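Local coordinates for protein oxidoreductase, 2OG-Fe(II) oxygenase family (Burkholderia pseudomallei, PDB 6N1F) that binds iron and probably acts as an oxidoreductase of the 2-oxoglutarate/Fe(II)-dependent oxygenase family, at residues I88-I93 with Q142-L147; A56-E61 with D119-R124; N161-F166 with S227-A232; L27-N32 with P189-A194. One frame throughout, in Å; residues are numbered along the deposited sequence.

Contact 1 of 4, residues I88-I93 with Q142-L147; sequences IYVRRI and QINRML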
loop_
_atom_site.group_PDB
_atom_site.type_symbol
_atom_site.label_atom_id
_atom_site.label_comp_id
_atom_site.label_asym_id
_atom_site.label_seq_id
_atom_site.Cartn_x
_atom_site.Cartn_y
_atom_site.Cartn_z
ATOM N N ILE A 88 -14.097 8.751 -3.598
ATOM C CA ILE A 88 -13.284 7.705 -2.989
ATOM C C ILE A 88 -13.985 7.236 -1.724
ATOM O O ILE A 88 -14.379 8.057 -0.888
ATOM C CB ILE A 88 -11.858 8.196 -2.676
ATOM C CG1 ILE A 88 -11.147 8.545 -3.968
ATOM C CG2 ILE A 88 -11.092 7.131 -1.955
ATOM C CD1 ILE A 88 -9.716 8.896 -3.786
ATOM N N TYR A 89 -14.157 5.922 -1.596
ATOM C CA TYR A 89 -14.794 5.309 -0.438
ATOM C C TYR A 89 -13.787 4.407 0.264
ATOM O O TYR A 89 -13.115 3.596 -0.385
ATOM C CB TYR A 89 -16.041 4.526 -0.855
ATOM C CG TYR A 89 -17.204 5.420 -1.224
ATOM C CD1 TYR A 89 -18.148 5.791 -0.279
ATOM C CD2 TYR A 89 -17.340 5.912 -2.513
ATOM C CE1 TYR A 89 -19.209 6.615 -0.608
ATOM C CE2 TYR A 89 -18.389 6.738 -2.855
ATOM C CZ TYR A 89 -19.322 7.088 -1.901
ATOM O OH TYR A 89 -20.367 7.908 -2.248
ATOM N N VAL A 90 -13.689 4.551 1.584
ATOM C CA VAL A 90 -12.621 3.959 2.382
ATOM C C VAL A 90 -13.232 3.002 3.401
ATOM O O VAL A 90 -14.197 3.354 4.092
ATOM C CB VAL A 90 -11.778 5.052 3.070
ATOM C CG1 VAL A 90 -10.739 4.448 3.991
ATOM C CG2 VAL A 90 -11.088 5.911 2.015
ATOM N N ARG A 91 -12.674 1.793 3.480
ATOM C CA ARG A 91 -13.034 0.794 4.486
ATOM C C ARG A 91 -11.843 0.609 5.413
ATOM O O ARG A 91 -10.847 -0.010 5.032
ATOM C CB ARG A 91 -13.424 -0.525 3.829
ATOM C CG ARG A 91 -14.838 -0.540 3.334
ATOM C CD ARG A 91 -15.017 -1.520 2.198
ATOM N NE ARG A 91 -16.428 -1.825 1.984
ATOM C CZ ARG A 91 -16.892 -2.542 0.969
ATOM N NH1 ARG A 91 -16.054 -3.024 0.069
ATOM N NH2 ARG A 91 -18.193 -2.782 0.855
ATOM N N ARG A 92 -11.938 1.147 6.618
ATOM C CA ARG A 92 -10.797 1.143 7.517
ATOM C C ARG A 92 -10.642 -0.208 8.208
ATOM O O ARG A 92 -11.619 -0.849 8.602
ATOM C CB ARG A 92 -10.937 2.258 8.549
ATOM C CG ARG A 92 -11.170 3.592 7.914
ATOM C CD ARG A 92 -10.828 4.735 8.836
ATOM N NE ARG A 92 -11.161 6.003 8.195
ATOM C CZ ARG A 92 -10.393 6.605 7.295
ATOM N NH1 ARG A 92 -9.236 6.061 6.939
ATOM N NH2 ARG A 92 -10.779 7.751 6.756
ATOM N N ILE A 93 -9.398 -0.649 8.308
ATOM C CA ILE A 93 -9.026 -1.836 9.057
ATOM C C ILE A 93 -8.252 -1.464 10.314
ATOM O O ILE A 93 -8.554 -1.934 11.412
ATOM C CB ILE A 93 -8.211 -2.798 8.164
ATOM C CG1 ILE A 93 -9.141 -3.496 7.160
ATOM C CG2 ILE A 93 -7.455 -3.813 9.010
ATOM C CD1 ILE A 93 -8.566 -3.655 5.730
ATOM N N GLN A 142 -6.101 0.114 5.282
ATOM C CA GLN A 142 -7.441 0.437 4.808
ATOM C C GLN A 142 -7.588 0.025 3.346
ATOM O O GLN A 142 -6.603 -0.153 2.623
ATOM C CB GLN A 142 -7.749 1.932 4.981
ATOM C CG GLN A 142 -6.929 2.825 4.038
ATOM C CD GLN A 142 -6.966 4.275 4.417
ATOM O OE1 GLN A 142 -6.647 4.637 5.550
ATOM N NE2 GLN A 142 -7.361 5.132 3.467
ATOM N N ILE A 143 -8.844 -0.133 2.928
ATOM C CA ILE A 143 -9.202 -0.397 1.539
ATOM C C ILE A 143 -9.683 0.918 0.937
ATOM O O ILE A 143 -10.610 1.542 1.472
ATOM C CB ILE A 143 -10.298 -1.471 1.423
ATOM C CG1 ILE A 143 -9.960 -2.724 2.232
ATOM C CG2 ILE A 143 -10.495 -1.859 -0.017
ATOM C CD1 ILE A 143 -9.000 -3.617 1.545
ATOM N N ASN A 144 -9.052 1.346 -0.163
ATOM C CA ASN A 144 -9.450 2.549 -0.889
ATOM C C ASN A 144 -10.162 2.139 -2.162
ATOM O O ASN A 144 -9.574 1.464 -3.012
ATOM C CB ASN A 144 -8.249 3.418 -1.243
ATOM C CG ASN A 144 -7.649 4.076 -0.046
ATOM O OD1 ASN A 144 -8.295 4.205 0.994
ATOM N ND2 ASN A 144 -6.407 4.512 -0.176
ATOM N N ARG A 145 -11.410 2.568 -2.310
ATOM C CA ARG A 145 -12.199 2.277 -3.498
ATOM C C ARG A 145 -12.362 3.568 -4.297
ATOM O O ARG A 145 -13.127 4.462 -3.910
ATOM C CB ARG A 145 -13.538 1.668 -3.103
ATOM C CG ARG A 145 -14.438 1.343 -4.275
ATOM C CD ARG A 145 -15.649 0.576 -3.792
ATOM N NE ARG A 145 -16.785 0.757 -4.682
ATOM C CZ ARG A 145 -17.761 1.630 -4.471
ATOM N NH1 ARG A 145 -17.744 2.407 -3.391
ATOM N NH2 ARG A 145 -18.756 1.728 -5.341
HETATM N N MSE A 146 -11.641 3.662 -5.408
HETATM C CA MSE A 146 -11.557 4.904 -6.162
HETATM C C MSE A 146 -12.415 4.816 -7.408
HETATM O O MSE A 146 -12.235 3.911 -8.234
HETATM C CB MSE A 146 -10.098 5.217 -6.539
HETATM C CG MSE A 146 -9.151 5.365 -5.351
HETATM SE SE MSE A 146 -7.334 5.743 -5.965
HETATM C CE MSE A 146 -7.615 7.451 -6.857
ATOM N N LEU A 147 -13.352 5.747 -7.532
ATOM C CA LEU A 147 -14.296 5.732 -8.630
ATOM C C LEU A 147 -13.740 6.523 -9.813
ATOM O O LEU A 147 -12.709 7.194 -9.711
ATOM C CB LEU A 147 -15.632 6.305 -8.169
ATOM C CG LEU A 147 -16.176 5.646 -6.910
ATOM C CD1 LEU A 147 -17.476 6.307 -6.505
ATOM C CD2 LEU A 147 -16.373 4.171 -7.135
#
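Strand 88-92 and the 142-147 part of strand 137-147 run antiparallel, their axes 4.6 Å apart at closest approach, and hydrogen bonds link the pairs Y89 with R145 and R91 with I143; R145 N reaches Y89 O at 2.8 Å. On the face bearing these pairs, Y89 and R145 run alongside each other. NH1 of R145 comes to 3.6 Å from ring atom CD2 of Y89, ring and guanidinium planes being 45° apart, and L147 CD1 touches the ring edge 3.8 Å from CE2. Farther along, CB of R91 packs on CB of I143, while the R91 guanidinium goes on to Q69. The two strands are neighbours in the large antiparallel sheet of the double-stranded beta-helix, the jelly-roll core of this oxygenase family. The other face carries I88, V90, R92, Q142, N144 and selenomethionine M146. Q142 NE2 donates to N144 OD1 (2.8 Å, 172°) in the carbonyl plane on a lone pair; with R140 NH2 on Q142 OE1, this helps set the rotation of both amides. CG1 of V90, anti to the backbone N (chi1 175°), lies 3.5 Å from Q142 NE2. CD1 of I88 meets M146 CG at 3.9 Å. The side chain of N144 is about 7 Å from the bound iron.

Contact 2 of 4, residues A56-E61 with D119-R124; sequences AFDAHE and DARRTR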
loop_
_atom_site.group_PDB
_atom_site.type_symbol
_atom_site.label_atom_id
_atom_site.label_comp_id
_atom_site.label_asym_id
_atom_site.label_seq_id
_atom_site.Cartn_x
_atom_site.Cartn_y
_atom_site.Cartn_z
ATOM N N ALA A 56 3.518 -12.303 -3.541
ATOM C CA ALA A 56 3.431 -11.991 -2.114
ATOM C C ALA A 56 2.191 -12.595 -1.459
ATOM O O ALA A 56 2.250 -13.042 -0.304
ATOM C CB ALA A 56 3.442 -10.477 -1.902
ATOM N N PHE A 57 1.055 -12.572 -2.156
ATOM C CA PHE A 57 -0.199 -13.114 -1.656
ATOM C C PHE A 57 -0.790 -14.016 -2.725
ATOM O O PHE A 57 -0.914 -13.604 -3.881
ATOM C CB PHE A 57 -1.172 -11.999 -1.319
ATOM C CG PHE A 57 -0.695 -11.113 -0.231
ATOM C CD1 PHE A 57 -1.030 -11.383 1.086
ATOM C CD2 PHE A 57 0.096 -10.015 -0.507
ATOM C CE1 PHE A 57 -0.589 -10.565 2.112
ATOM C CE2 PHE A 57 0.543 -9.194 0.516
ATOM C CZ PHE A 57 0.201 -9.471 1.828
ATOM N N ASP A 58 -1.117 -15.246 -2.345
ATOM C CA ASP A 58 -1.637 -16.202 -3.303
ATOM C C ASP A 58 -3.011 -15.739 -3.781
ATOM O O ASP A 58 -3.639 -14.865 -3.176
ATOM C CB ASP A 58 -1.684 -17.603 -2.681
ATOM C CG ASP A 58 -0.286 -18.151 -2.358
ATOM O OD1 ASP A 58 0.702 -17.668 -2.948
ATOM O OD2 ASP A 58 -0.171 -19.074 -1.519
ATOM N N ALA A 59 -3.459 -16.290 -4.913
ATOM C CA ALA A 59 -4.724 -15.822 -5.473
ATOM C C ALA A 59 -5.889 -16.167 -4.551
ATOM O O ALA A 59 -6.784 -15.342 -4.331
ATOM C CB ALA A 59 -4.947 -16.406 -6.868
ATOM N N HIS A 60 -5.897 -17.381 -3.989
ATOM C CA HIS A 60 -7.007 -17.718 -3.108
ATOM C C HIS A 60 -6.999 -16.857 -1.849
ATOM O O HIS A 60 -8.059 -16.610 -1.278
ATOM C CB HIS A 60 -7.000 -19.212 -2.766
ATOM C CG HIS A 60 -5.907 -19.617 -1.834
ATOM N ND1 HIS A 60 -4.671 -20.034 -2.278
ATOM C CD2 HIS A 60 -5.869 -19.684 -0.480
ATOM C CE1 HIS A 60 -3.913 -20.336 -1.236
ATOM N NE2 HIS A 60 -4.616 -20.137 -0.135
ATOM N N GLU A 61 -5.828 -16.370 -1.429
ATOM C CA GLU A 61 -5.752 -15.473 -0.281
ATOM C C GLU A 61 -6.311 -14.098 -0.617
ATOM O O GLU A 61 -7.003 -13.480 0.202
ATOM C CB GLU A 61 -4.304 -15.346 0.188
ATOM C CG GLU A 61 -3.669 -16.671 0.636
ATOM C CD GLU A 61 -2.217 -16.506 1.057
ATOM O OE1 GLU A 61 -1.439 -15.906 0.287
ATOM O OE2 GLU A 61 -1.855 -16.948 2.170
ATOM N N ASP A 119 1.117 -12.521 9.070
ATOM C CA ASP A 119 1.467 -13.881 9.431
ATOM C C ASP A 119 2.959 -14.108 9.188
ATOM O O ASP A 119 3.665 -13.251 8.650
ATOM C CB ASP A 119 0.603 -14.888 8.672
ATOM C CG ASP A 119 0.797 -14.830 7.159
ATOM O OD1 ASP A 119 1.751 -14.188 6.666
ATOM O OD2 ASP A 119 -0.024 -15.447 6.450
ATOM N N ALA A 120 3.434 -15.286 9.589
ATOM C CA ALA A 120 4.866 -15.568 9.544
ATOM C C ALA A 120 5.409 -15.476 8.123
ATOM O O ALA A 120 6.501 -14.938 7.899
ATOM C CB ALA A 120 5.147 -16.954 10.135
ATOM N N ARG A 121 4.666 -16.006 7.153
ATOM C CA ARG A 121 5.104 -15.921 5.764
ATOM C C ARG A 121 5.307 -14.469 5.335
ATOM O O ARG A 121 6.338 -14.129 4.749
ATOM C CB ARG A 121 4.093 -16.619 4.856
ATOM C CG ARG A 121 4.336 -16.415 3.379
ATOM C CD ARG A 121 3.287 -17.160 2.563
ATOM N NE ARG A 121 3.423 -16.862 1.143
ATOM C CZ ARG A 121 2.621 -17.322 0.187
ATOM N NH1 ARG A 121 1.603 -18.126 0.479
ATOM N NH2 ARG A 121 2.847 -16.967 -1.068
ATOM N N ARG A 122 4.353 -13.591 5.648
ATOM C CA ARG A 122 4.499 -12.201 5.221
ATOM C C ARG A 122 5.557 -11.468 6.033
ATOM O O ARG A 122 6.277 -10.628 5.488
ATOM C CB ARG A 122 3.164 -11.472 5.315
ATOM C CG ARG A 122 2.518 -11.203 3.956
ATOM C CD ARG A 122 2.297 -12.469 3.159
ATOM N NE ARG A 122 1.313 -13.317 3.803
ATOM C CZ ARG A 122 0.641 -14.281 3.192
ATOM N NH1 ARG A 122 0.839 -14.524 1.902
ATOM N NH2 ARG A 122 -0.237 -15.001 3.873
ATOM N N THR A 123 5.681 -11.789 7.323
ATOM C CA THR A 123 6.686 -11.139 8.159
ATOM C C THR A 123 8.097 -11.454 7.676
ATOM O O THR A 123 8.961 -10.570 7.623
ATOM C CB THR A 123 6.509 -11.574 9.613
ATOM O OG1 THR A 123 5.164 -11.312 10.021
ATOM C CG2 THR A 123 7.481 -10.823 10.524
ATOM N N ARG A 124 8.363 -12.719 7.349
ATOM C CA ARG A 124 9.658 -13.058 6.769
ATOM C C ARG A 124 9.843 -12.383 5.418
ATOM O O ARG A 124 10.930 -11.876 5.117
ATOM C CB ARG A 124 9.793 -14.566 6.616
ATOM C CG ARG A 124 9.950 -15.335 7.909
ATOM C CD ARG A 124 11.252 -14.979 8.598
ATOM N NE ARG A 124 11.643 -16.014 9.549
ATOM C CZ ARG A 124 12.696 -15.934 10.355
ATOM N NH1 ARG A 124 13.471 -14.855 10.334
ATOM N NH2 ARG A 124 12.966 -16.932 11.188
HETATM O O HOH W 1 0.231 -18.645 2.997
#
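R121 and R122, in the first turn of helix 120-130, reach across to D58 and E61 at the start of helix 59-70, building a salt-bridge network between two helix N-termini. R121 grips D58 end-on: NH1 meets OD2 at 2.8 Å and NH2 meets OD1 at 2.9 Å. Both carboxylate oxygens lie close to the guanidinium plane, yet both nitrogens approach from above the carboxylate plane. R122 takes E61 in the same end-on way, NH1 to OE1 and NH2 to OE2, and NH1 also donates to A56 O at 3.0 Å. Its guanidinium is sandwiched, with F57 CD1 over one face and R121 CD over the opposite one; the F57 ring is only 11° from parallel to it. CG of R122 also touches F57 CZ at 3.6 Å. Bends at chi2 (57°) and chi3 (66°) fold the R122 chain back so that these partners and D119 can share one group. In the second shell, D119 caps its helix by accepting from R122 N at OD1, and its OD2 binds R122 NH2 at 2.6 Å through the syn lone pair. The two arginines probably stabilise the ionised carboxylates of D58, E61 and D119. E61 OE1 accepts a second bond, from D58 N at 2.7 Å, on its anti lone pair. A water donates to E61 OE2 and accepts from R121 NH1 at 2.9 Å.

Contact 3 of 4, residues N161-F166 with S227-A232; sequences NPDYEF and SRHNGA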
loop_
_atom_site.group_PDB
_atom_site.type_symbol
_atom_site.label_atom_id
_atom_site.label_comp_id
_atom_site.label_asym_id
_atom_site.label_seq_id
_atom_site.Cartn_x
_atom_site.Cartn_y
_atom_site.Cartn_z
ATOM N N ASN A 161 2.367 10.447 9.608
ATOM C CA ASN A 161 3.150 9.874 10.693
ATOM C C ASN A 161 4.609 9.851 10.256
ATOM O O ASN A 161 4.963 9.125 9.320
ATOM C CB ASN A 161 2.636 8.474 11.037
ATOM C CG ASN A 161 3.326 7.862 12.255
ATOM O OD1 ASN A 161 4.495 8.129 12.530
ATOM N ND2 ASN A 161 2.597 7.028 12.984
ATOM N N PRO A 162 5.480 10.630 10.904
ATOM C CA PRO A 162 6.881 10.707 10.461
ATOM C C PRO A 162 7.655 9.413 10.612
ATOM O O PRO A 162 8.798 9.348 10.148
ATOM C CB PRO A 162 7.469 11.795 11.371
ATOM C CG PRO A 162 6.646 11.704 12.609
ATOM C CD PRO A 162 5.251 11.417 12.127
ATOM N N ASP A 163 7.085 8.388 11.241
ATOM C CA ASP A 163 7.780 7.126 11.458
ATOM C C ASP A 163 7.392 6.047 10.454
ATOM O O ASP A 163 7.901 4.930 10.544
ATOM C CB ASP A 163 7.527 6.623 12.887
ATOM C CG ASP A 163 8.031 7.588 13.941
ATOM O OD1 ASP A 163 9.207 8.005 13.866
ATOM O OD2 ASP A 163 7.246 7.952 14.844
ATOM N N TYR A 164 6.508 6.340 9.504
ATOM C CA TYR A 164 6.224 5.373 8.450
ATOM C C TYR A 164 7.452 5.221 7.563
ATOM O O TYR A 164 7.941 6.209 7.006
ATOM C CB TYR A 164 5.039 5.824 7.607
ATOM C CG TYR A 164 3.686 5.756 8.259
ATOM C CD1 TYR A 164 3.484 5.061 9.433
ATOM C CD2 TYR A 164 2.602 6.388 7.675
ATOM C CE1 TYR A 164 2.231 5.005 10.012
ATOM C CE2 TYR A 164 1.357 6.333 8.235
ATOM C CZ TYR A 164 1.171 5.648 9.399
ATOM O OH TYR A 164 -0.090 5.611 9.939
ATOM N N GLU A 165 7.951 3.992 7.415
ATOM C CA GLU A 165 9.104 3.738 6.555
ATOM C C GLU A 165 8.727 3.167 5.202
ATOM O O GLU A 165 9.379 3.460 4.198
ATOM C CB GLU A 165 10.068 2.766 7.219
ATOM C CG GLU A 165 10.998 3.361 8.215
ATOM C CD GLU A 165 11.980 2.330 8.692
ATOM O OE1 GLU A 165 12.087 2.139 9.919
ATOM O OE2 GLU A 165 12.617 1.689 7.825
ATOM N N PHE A 166 7.721 2.314 5.156
ATOM C CA PHE A 166 7.343 1.677 3.912
ATOM C C PHE A 166 5.839 1.621 3.845
ATOM O O PHE A 166 5.145 1.618 4.864
ATOM C CB PHE A 166 7.913 0.264 3.763
ATOM C CG PHE A 166 9.406 0.215 3.720
ATOM C CD1 PHE A 166 10.093 0.546 2.559
ATOM C CD2 PHE A 166 10.126 -0.164 4.842
ATOM C CE1 PHE A 166 11.479 0.498 2.525
ATOM C CE2 PHE A 166 11.506 -0.214 4.814
ATOM C CZ PHE A 166 12.185 0.120 3.657
ATOM N N SER A 227 6.105 0.599 10.231
ATOM C CA SER A 227 7.016 1.386 11.048
ATOM C C SER A 227 7.701 0.454 12.039
ATOM O O SER A 227 7.136 -0.566 12.433
ATOM C CB SER A 227 6.273 2.500 11.799
ATOM O OG SER A 227 7.135 3.229 12.668
ATOM N N ARG A 228 8.930 0.801 12.429
ATOM C CA ARG A 228 9.563 0.132 13.561
ATOM C C ARG A 228 9.086 0.686 14.895
ATOM O O ARG A 228 9.341 0.077 15.934
ATOM C CB ARG A 228 11.085 0.255 13.485
ATOM C CG ARG A 228 11.719 -0.382 12.271
ATOM C CD ARG A 228 13.193 -0.029 12.206
ATOM N NE ARG A 228 13.394 1.419 12.174
ATOM C CZ ARG A 228 13.887 2.142 13.178
ATOM N NH1 ARG A 228 14.268 1.566 14.314
ATOM N NH2 ARG A 228 14.014 3.452 13.036
ATOM N N HIS A 229 8.402 1.820 14.891
ATOM C CA HIS A 229 7.870 2.405 16.112
ATOM C C HIS A 229 6.449 1.916 16.318
ATOM O O HIS A 229 5.611 2.033 15.419
ATOM C CB HIS A 229 7.892 3.935 16.037
ATOM C CG HIS A 229 7.419 4.612 17.284
ATOM N ND1 HIS A 229 7.971 4.363 18.524
ATOM C CD2 HIS A 229 6.459 5.548 17.481
ATOM C CE1 HIS A 229 7.367 5.113 19.431
ATOM N NE2 HIS A 229 6.444 5.837 18.824
ATOM N N ASN A 230 6.176 1.365 17.497
ATOM C CA ASN A 230 4.820 0.982 17.849
ATOM C C ASN A 230 4.225 1.875 18.930
ATOM O O ASN A 230 3.094 1.631 19.360
ATOM C CB ASN A 230 4.775 -0.485 18.285
ATOM C CG ASN A 230 3.454 -1.159 17.935
ATOM O OD1 ASN A 230 2.773 -0.773 16.977
ATOM N ND2 ASN A 230 3.092 -2.178 18.704
ATOM N N GLY A 231 4.940 2.906 19.367
ATOM C CA GLY A 231 4.368 3.864 20.283
ATOM C C GLY A 231 3.423 4.814 19.566
ATOM O O GLY A 231 2.997 4.596 18.430
ATOM N N ALA A 232 3.102 5.904 20.252
ATOM C CA ALA A 232 2.133 6.839 19.707
ATOM C C ALA A 232 2.686 7.551 18.476
ATOM O O ALA A 232 3.899 7.736 18.321
ATOM C CB ALA A 232 1.714 7.859 20.762
HETATM O O HOH W 2 10.071 3.059 11.658
#
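R228 closes in on E165 OE1 atom by atom: CB lies 4.2 Å from that oxygen, CG 3.5 Å and CD 3.3 Å. The bend at chi3 (-58°) then brings NE onto it. R228 NE donates to E165 OE1 (2.7 Å), arriving nearly along the C-O bond of the carboxylate, in a salt bridge; at the tip, NH2 is 3.9 Å from OE1. OE1 also accepts from a water that donates to D163 O and accepts from R228 N, tying both segments together. The other oxygen, OE2, bonds to Y136 OH. Beside this, S227 OG donates to D163 O at 2.8 Å from above the carbonyl plane and accepts from H229 N, an ST turn. D163 OD2 pairs with R234. N161 OD1 accepts from D163 N, an Asx turn within a type I beta turn (161-164). E165 and F166 together oppose Y226 in a classic beta bulge, where strand 166-171 begins beside the end of strand 218-227 in the jelly-roll sheet.

Contact 4 of 4, residues L27-N32 with P189-A194; sequences LHFRCN and PPNVFA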
loop_
_atom_site.group_PDB
_atom_site.type_symbol
_atom_site.label_atom_id
_atom_site.label_comp_id
_atom_site.label_asym_id
_atom_site.label_seq_id
_atom_site.Cartn_x
_atom_site.Cartn_y
_atom_site.Cartn_z
ATOM N N LEU A 27 9.637 7.454 -16.310
ATOM C CA LEU A 27 10.170 6.098 -16.328
ATOM C C LEU A 27 9.044 5.128 -15.972
ATOM O O LEU A 27 8.530 5.143 -14.847
ATOM C CB LEU A 27 11.351 5.995 -15.361
ATOM C CG LEU A 27 12.172 4.699 -15.367
ATOM C CD1 LEU A 27 12.754 4.422 -16.758
ATOM C CD2 LEU A 27 13.282 4.761 -14.317
ATOM N N HIS A 28 8.629 4.302 -16.932
ATOM C CA HIS A 28 7.564 3.338 -16.686
ATOM C C HIS A 28 8.171 1.992 -16.299
ATOM O O HIS A 28 9.143 1.540 -16.912
ATOM C CB HIS A 28 6.659 3.185 -17.911
ATOM C CG HIS A 28 5.840 4.406 -18.225
ATOM N ND1 HIS A 28 4.487 4.346 -18.471
ATOM C CD2 HIS A 28 6.186 5.710 -18.351
ATOM C CE1 HIS A 28 4.033 5.559 -18.730
ATOM N NE2 HIS A 28 5.042 6.407 -18.653
ATOM N N PHE A 29 7.607 1.369 -15.272
ATOM C CA PHE A 29 8.099 0.111 -14.725
ATOM C C PHE A 29 7.068 -0.980 -14.962
ATOM O O PHE A 29 5.865 -0.745 -14.812
ATOM C CB PHE A 29 8.353 0.211 -13.213
ATOM C CG PHE A 29 9.597 0.971 -12.836
ATOM C CD1 PHE A 29 10.782 0.304 -12.585
ATOM C CD2 PHE A 29 9.574 2.353 -12.706
ATOM C CE1 PHE A 29 11.930 1.010 -12.234
ATOM C CE2 PHE A 29 10.716 3.057 -12.353
ATOM C CZ PHE A 29 11.895 2.382 -12.121
ATOM N N ARG A 30 7.541 -2.164 -15.333
ATOM C CA ARG A 30 6.722 -3.363 -15.323
ATOM C C ARG A 30 6.936 -4.066 -13.982
ATOM O O ARG A 30 7.749 -3.628 -13.168
ATOM C CB ARG A 30 7.082 -4.257 -16.510
ATOM N N CYS A 31 6.217 -5.168 -13.743
ATOM C CA CYS A 31 6.471 -5.969 -12.545
ATOM C C CYS A 31 7.882 -6.534 -12.570
ATOM O O CYS A 31 8.369 -6.988 -13.610
ATOM C CB CYS A 31 5.469 -7.125 -12.430
ATOM S SG CYS A 31 3.767 -6.625 -12.287
ATOM N N ASN A 32 8.536 -6.528 -11.410
ATOM C CA ASN A 32 9.860 -7.124 -11.304
ATOM C C ASN A 32 9.752 -8.639 -11.468
ATOM O O ASN A 32 9.004 -9.290 -10.735
ATOM C CB ASN A 32 10.492 -6.770 -9.966
ATOM C CG ASN A 32 11.952 -7.132 -9.910
ATOM O OD1 ASN A 32 12.326 -8.276 -10.158
ATOM N ND2 ASN A 32 12.796 -6.147 -9.621
ATOM N N PRO A 189 13.306 11.591 -12.963
ATOM C CA PRO A 189 12.018 11.456 -13.627
ATOM C C PRO A 189 11.021 10.799 -12.699
ATOM O O PRO A 189 11.397 10.009 -11.812
ATOM C CB PRO A 189 12.335 10.562 -14.836
ATOM C CG PRO A 189 13.799 10.736 -15.051
ATOM C CD PRO A 189 14.384 10.913 -13.700
ATOM N N PRO A 190 9.734 11.097 -12.857
ATOM C CA PRO A 190 8.705 10.325 -12.152
ATOM C C PRO A 190 8.777 8.847 -12.524
ATOM O O PRO A 190 9.083 8.491 -13.665
ATOM C CB PRO A 190 7.392 10.955 -12.633
ATOM C CG PRO A 190 7.762 12.282 -13.196
ATOM C CD PRO A 190 9.164 12.159 -13.700
ATOM N N ASN A 191 8.492 7.986 -11.540
ATOM C CA ASN A 191 8.399 6.536 -11.726
ATOM C C ASN A 191 6.932 6.121 -11.763
ATOM O O ASN A 191 6.217 6.262 -10.764
ATOM C CB ASN A 191 9.137 5.804 -10.598
ATOM C CG ASN A 191 10.577 6.250 -10.472
ATOM O OD1 ASN A 191 11.207 6.601 -11.464
ATOM N ND2 ASN A 191 11.099 6.256 -9.258
ATOM N N VAL A 192 6.492 5.584 -12.898
ATOM C CA VAL A 192 5.083 5.306 -13.157
ATOM C C VAL A 192 4.840 3.808 -13.055
ATOM O O VAL A 192 5.519 3.018 -13.723
ATOM C CB VAL A 192 4.660 5.822 -14.545
ATOM C CG1 VAL A 192 3.186 5.493 -14.808
ATOM C CG2 VAL A 192 4.905 7.300 -14.650
ATOM N N PHE A 193 3.839 3.421 -12.261
ATOM C CA PHE A 193 3.482 2.020 -12.063
ATOM C C PHE A 193 2.006 1.855 -12.367
ATOM O O PHE A 193 1.168 2.471 -11.703
ATOM C CB PHE A 193 3.771 1.554 -10.630
ATOM C CG PHE A 193 5.218 1.606 -10.261
ATOM C CD1 PHE A 193 5.994 0.464 -10.289
ATOM C CD2 PHE A 193 5.801 2.806 -9.886
ATOM C CE1 PHE A 193 7.332 0.531 -9.950
ATOM C CE2 PHE A 193 7.123 2.880 -9.556
ATOM C CZ PHE A 193 7.899 1.733 -9.589
ATOM N N ALA A 194 1.697 1.019 -13.359
ATOM C CA ALA A 194 0.336 0.630 -13.699
ATOM C C ALA A 194 0.043 -0.722 -13.066
ATOM O O ALA A 194 0.636 -1.723 -13.481
ATOM C CB ALA A 194 0.167 0.550 -15.213
#
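L27, H28 and F29 lie alongside N191, V192 and F193 as an outermost parallel strand added to the smaller, mixed sheet of the jelly-roll. Three backbone bonds join them: L27 N to P190 O and V192 N to L27 O, both 2.9 Å, and F29 N to V192 O at 3.1 Å. On one face, H28 and V192 run alongside each other. With CG of H28 anti to its carbonyl carbon (chi1 -68°), the imidazole lies flat against the valine: CB of V192 stands 4.0 Å from the ring centroid, 4° off the normal, in a CH-pi contact over the face, while CG1 is nearest CE1 and CG2 nearest NE2. The other face holds L27, F29, N191 and F193. The two phenylalanine rings are almost parallel, 5° apart, in a parallel-displaced arrangement with little overlap, 4.9 Å between centroids. The closest touch in this pair falls on the aliphatic stem, F29 CB to F193 CE1. F193, on the inner strand, also packs on T48 and M50 of strand 48-51; F29, on the edge strand, packs on Q42 of helix 36-45. The amide of N191 stands steeply to the F29 ring; its OD1 lies in the ring plane at the edge, and its CB is 3.6 Å from F29 CE2.

In the fold
The four contacts are spread around the jelly-roll, their centres 21 to 26 Å apart and none touching another. Contact 1 lies within the large antiparallel sheet; contact 3 sits at another part of it, where strands 166-171 and 218-227 meet their loops. Contact 4 belongs to the smaller sheet, which also holds strand 208-211 with the iron ligand H209. Helix 120-130 of contact 2 leads into strand 137-147 of contact 1. Along the chain, contacts 1 and 2 interleave and close before contact 3 opens; contact 4 spans both and interleaves with contact 3. Contacts 1 and 4 tie earlier parts of the chain (88-93, 27-32) to strands of the jelly-roll, whose H155, D157 and H209 bind iron; contact 2 joins two helices beside it.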